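Autotransporter adhesin (Vibrio vulnificus, PDB 4ERR) is the four-helical-bundle membrane localization domain of the MARTX effector domain DUF5 and probably directs this toxin effector to membranes. Local coordinates at residues B[24-27]-B[28-31]; B[32-35]-B[36-39]. One frame throughout, in Å; residues are numbered along the deposited sequence. Where two conformers were deposited one is given.

Contact 1: B[24-27]-B[28-31]; sequences SYQG and ILDQ
Tyr25 and Leu29, one helical turn apart, make the apolar part of this contact. In one of the two conformers of Leu29, its CG sits over one face of the phenol ring, 4.2 Å from the centroid of the Tyr25 ring, in a CH-pi contact 13° off the ring normal. In that copy CD1 of Leu29 reaches CE2 of Tyr25 at 3.8 Å, while Leu29 CD2 lies near CZ and OH. Chi1 of Tyr25, -175°, sets the ring so that one face is turned to Leu29 CG. The polar part is a side-chain hydrogen bond from Gln26 NE2 to Asp30 OD1, 2.9 Å long. The acceptor lies in the amide plane of Gln26, yet NE2 meets the carboxylate from above, 42° out of its plane. A bend at chi2 of Gln26 carries the amide there. Backbone hydrogen bonds tie each residue to the fourth along, from Ile28 N to Ser24 O at 3.2 Å through Gln31 N to Gly27 O at 3.1 Å. Tyr25 makes a cation-pi contact with Arg66 of the second subunit. Such i to i+4 pairing belongs to the four-helical-bundle membrane localization domain, where Ile28 of helix 7-37 packs on Leu50 and Tyr57 of helix 41-60.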
# COMPACT_ATOMS: atom_id res chain seq x y z
N SER B 24 12.22 1.42 3.30
CA SER B 24 12.33 0.06 3.81
C SER B 24 12.20 -0.95 2.68
O SER B 24 12.94 -1.92 2.61
CB SER B 24 11.29 -0.22 4.91
OG SER B 24 11.49 0.60 6.04
N TYR B 25 11.26 -0.70 1.76
CA TYR B 25 11.08 -1.60 0.63
C TYR B 25 12.34 -1.72 -0.23
O TYR B 25 12.72 -2.80 -0.63
CB TYR B 25 9.89 -1.19 -0.22
CG TYR B 25 9.54 -2.12 -1.33
CD1 TYR B 25 9.24 -3.45 -1.08
CD2 TYR B 25 9.41 -1.66 -2.64
CE1 TYR B 25 8.85 -4.31 -2.11
CE2 TYR B 25 9.00 -2.52 -3.68
CZ TYR B 25 8.73 -3.83 -3.41
OH TYR B 25 8.30 -4.67 -4.44
N GLN B 26 12.97 -0.58 -0.51
CA GLN B 26 14.20 -0.58 -1.27
C GLN B 26 15.28 -1.44 -0.60
O GLN B 26 16.07 -2.11 -1.26
CB GLN B 26 14.72 0.83 -1.47
CG GLN B 26 15.85 0.91 -2.49
CD GLN B 26 15.39 0.41 -3.88
OE1 GLN B 26 14.39 0.89 -4.41
NE2 GLN B 26 16.11 -0.57 -4.44
N GLY B 27 15.31 -1.41 0.72
CA GLY B 27 16.22 -2.25 1.48
C GLY B 27 15.99 -3.74 1.23
O GLY B 27 16.94 -4.54 1.10
N ILE B 28 14.73 -4.11 1.17
CA ILE B 28 14.37 -5.49 0.83
C ILE B 28 14.81 -5.84 -0.59
O ILE B 28 15.41 -6.91 -0.81
CB ILE B 28 12.87 -5.73 1.01
CG1 ILE B 28 12.49 -5.71 2.49
CG2 ILE B 28 12.45 -7.10 0.35
CD1 ILE B 28 10.97 -5.62 2.71
N LEU B 29 14.52 -4.94 -1.55
CA LEU B 29 14.90 -5.14 -2.97
C LEU B 29 16.41 -5.30 -3.16
O LEU B 29 16.88 -6.13 -3.97
CB LEU B 29 14.41 -3.97 -3.81
CG LEU B 29 12.90 -3.75 -3.97
CD1 LEU B 29 12.63 -2.44 -4.69
CD2 LEU B 29 12.22 -4.91 -4.71
N ASP B 30 17.17 -4.49 -2.44
CA ASP B 30 18.63 -4.57 -2.50
C ASP B 30 19.14 -5.88 -1.91
O ASP B 30 20.02 -6.51 -2.46
CB ASP B 30 19.25 -3.36 -1.81
CG ASP B 30 19.00 -2.04 -2.56
OD1 ASP B 30 18.45 -2.03 -3.71
OD2 ASP B 30 19.36 -1.01 -2.00
N GLN B 31 18.55 -6.31 -0.81
CA GLN B 31 18.95 -7.57 -0.19
C GLN B 31 18.56 -8.78 -1.04
O GLN B 31 19.30 -9.78 -1.12
CB GLN B 31 18.36 -7.69 1.20
CG GLN B 31 18.89 -8.87 1.98
CD GLN B 31 20.37 -8.74 2.33
OE1 GLN B 31 20.92 -7.63 2.47
NE2 GLN B 31 21.02 -9.89 2.47

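Contact 2: B[32-35]-B[36-39]; sequences LDLV and HQAK
Leu32 overlaps the imidazole of His36, the two side chains lying side by side and pointing the same way. Leu32 CD1 does the touching, 3.8 Å from His36 NE2 and almost as near to His36 CD2, while CG of Leu32 backs it at 4.1 Å from His36 CD2. The leucine is turned for this by chi1 of -179°, which sets CG opposite the backbone N and close to its own carbonyl carbon. His36 CD2 also comes within 3.3 Å of Leu32 O. That oxygen also accepts the backbone N-H hydrogen bond of His36, so one carbonyl meets both the main chain and the ring of the histidine. NE2 is hydrogen-bonded to the backbone O of Phe5 of the second subunit, which would help fix the rotation of the imidazole. Gln37 folds back over the previous turn: its CG lies 3.3 Å from Asp33 O, and its extended chain places NE2 3.9 Å from Asp33 CB. Hydrogen bonding weakens in the last turn. Gln37 N still gives a hydrogen bond to Asp33 O at 3.0 Å, with a weak second one to Leu34 O, whereas Ala38 N makes weak hydrogen bonds to Leu34 O and Val35 O. Ala38 CB points toward the preceding turn and lies 3.3 Å from Leu34 O. Val35 packs against Ala46, Ser47 and Leu50 of helix 41-60. Ala38 is the first residue to leave helical phi/psi, making this the C-terminal end of helix 7-37, where an alpha-helix runs into the loop of a helical hairpin.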
# COMPACT_ATOMS: atom_id res chain seq x y z
N LEU B 32 17.41 -8.68 -1.71
CA LEU B 32 16.99 -9.74 -2.63
C LEU B 32 17.98 -9.88 -3.79
O LEU B 32 18.32 -11.00 -4.19
CB LEU B 32 15.56 -9.46 -3.12
CG LEU B 32 14.94 -10.47 -4.07
CD1 LEU B 32 14.91 -11.84 -3.39
CD2 LEU B 32 13.51 -10.05 -4.44
N ASP B 33 18.45 -8.76 -4.33
CA ASP B 33 19.47 -8.83 -5.37
C ASP B 33 20.74 -9.50 -4.82
O ASP B 33 21.33 -10.31 -5.51
CB ASP B 33 19.78 -7.44 -5.93
CG ASP B 33 18.87 -7.04 -7.07
OD1 ASP B 33 18.43 -7.91 -7.88
OD2 ASP B 33 18.64 -5.85 -7.18
N LEU B 34 21.13 -9.18 -3.57
CA LEU B 34 22.31 -9.86 -2.96
C LEU B 34 22.11 -11.37 -2.89
O LEU B 34 23.03 -12.13 -3.19
CB LEU B 34 22.68 -9.30 -1.58
CG LEU B 34 23.18 -7.85 -1.60
CD1 LEU B 34 23.55 -7.43 -0.18
CD2 LEU B 34 24.38 -7.68 -2.56
N VAL B 35 20.90 -11.81 -2.51
CA VAL B 35 20.61 -13.24 -2.44
C VAL B 35 20.89 -13.89 -3.81
O VAL B 35 21.58 -14.90 -3.89
CB VAL B 35 19.14 -13.51 -1.98
CG1 VAL B 35 18.79 -14.98 -2.19
CG2 VAL B 35 18.90 -13.08 -0.50
N HIS B 36 20.39 -13.29 -4.89
CA HIS B 36 20.57 -13.88 -6.21
C HIS B 36 21.96 -13.75 -6.79
O HIS B 36 22.34 -14.54 -7.66
CB HIS B 36 19.52 -13.33 -7.17
CG HIS B 36 18.13 -13.81 -6.86
ND1 HIS B 36 17.74 -15.12 -7.05
CD2 HIS B 36 17.03 -13.15 -6.40
CE1 HIS B 36 16.47 -15.25 -6.71
NE2 HIS B 36 16.01 -14.08 -6.31
N GLN B 37 22.74 -12.81 -6.29
CA GLN B 37 24.10 -12.59 -6.78
C GLN B 37 25.12 -13.45 -6.04
O GLN B 37 26.26 -13.66 -6.51
CB GLN B 37 24.44 -11.09 -6.69
CG GLN B 37 23.74 -10.25 -7.76
CD GLN B 37 23.72 -8.75 -7.46
OE1 GLN B 37 24.43 -8.27 -6.59
NE2 GLN B 37 22.88 -8.01 -8.19
N ALA B 38 24.72 -13.96 -4.88
CA ALA B 38 25.57 -14.78 -4.03
C ALA B 38 25.61 -16.24 -4.48
O ALA B 38 24.66 -16.74 -5.07
CB ALA B 38 25.09 -14.69 -2.57
N LYS B 39 26.72 -16.91 -4.21
CA LYS B 39 26.84 -18.32 -4.49
C LYS B 39 27.16 -19.03 -3.18
O LYS B 39 27.80 -18.46 -2.31
CB LYS B 39 27.94 -18.60 -5.52
CG LYS B 39 27.61 -18.16 -6.94
CD LYS B 39 27.63 -16.64 -7.10
CE LYS B 39 28.97 -16.04 -6.69
NZ LYS B 39 30.08 -16.53 -7.55

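Overall arrangement
Contacts 1 and 2 are successive stretches of helix 7-37, their centres about 12 Å apart. Contact 1 has its centre about 12 Å from the centre of the chain, contact 2 about 23 Å, so the pair runs outward to the turn before helix 41-60. Leu50 of that helix is shared, meeting Ile28 of contact 1 and both Leu32 and Val35 of contact 2. The second subunit borders both as well: its Val7 packs on Leu29 and on Asp33, one turn further along. Together, the two contacts follow one helix that packs both on helix 41-60 of its own chain and on the second subunit.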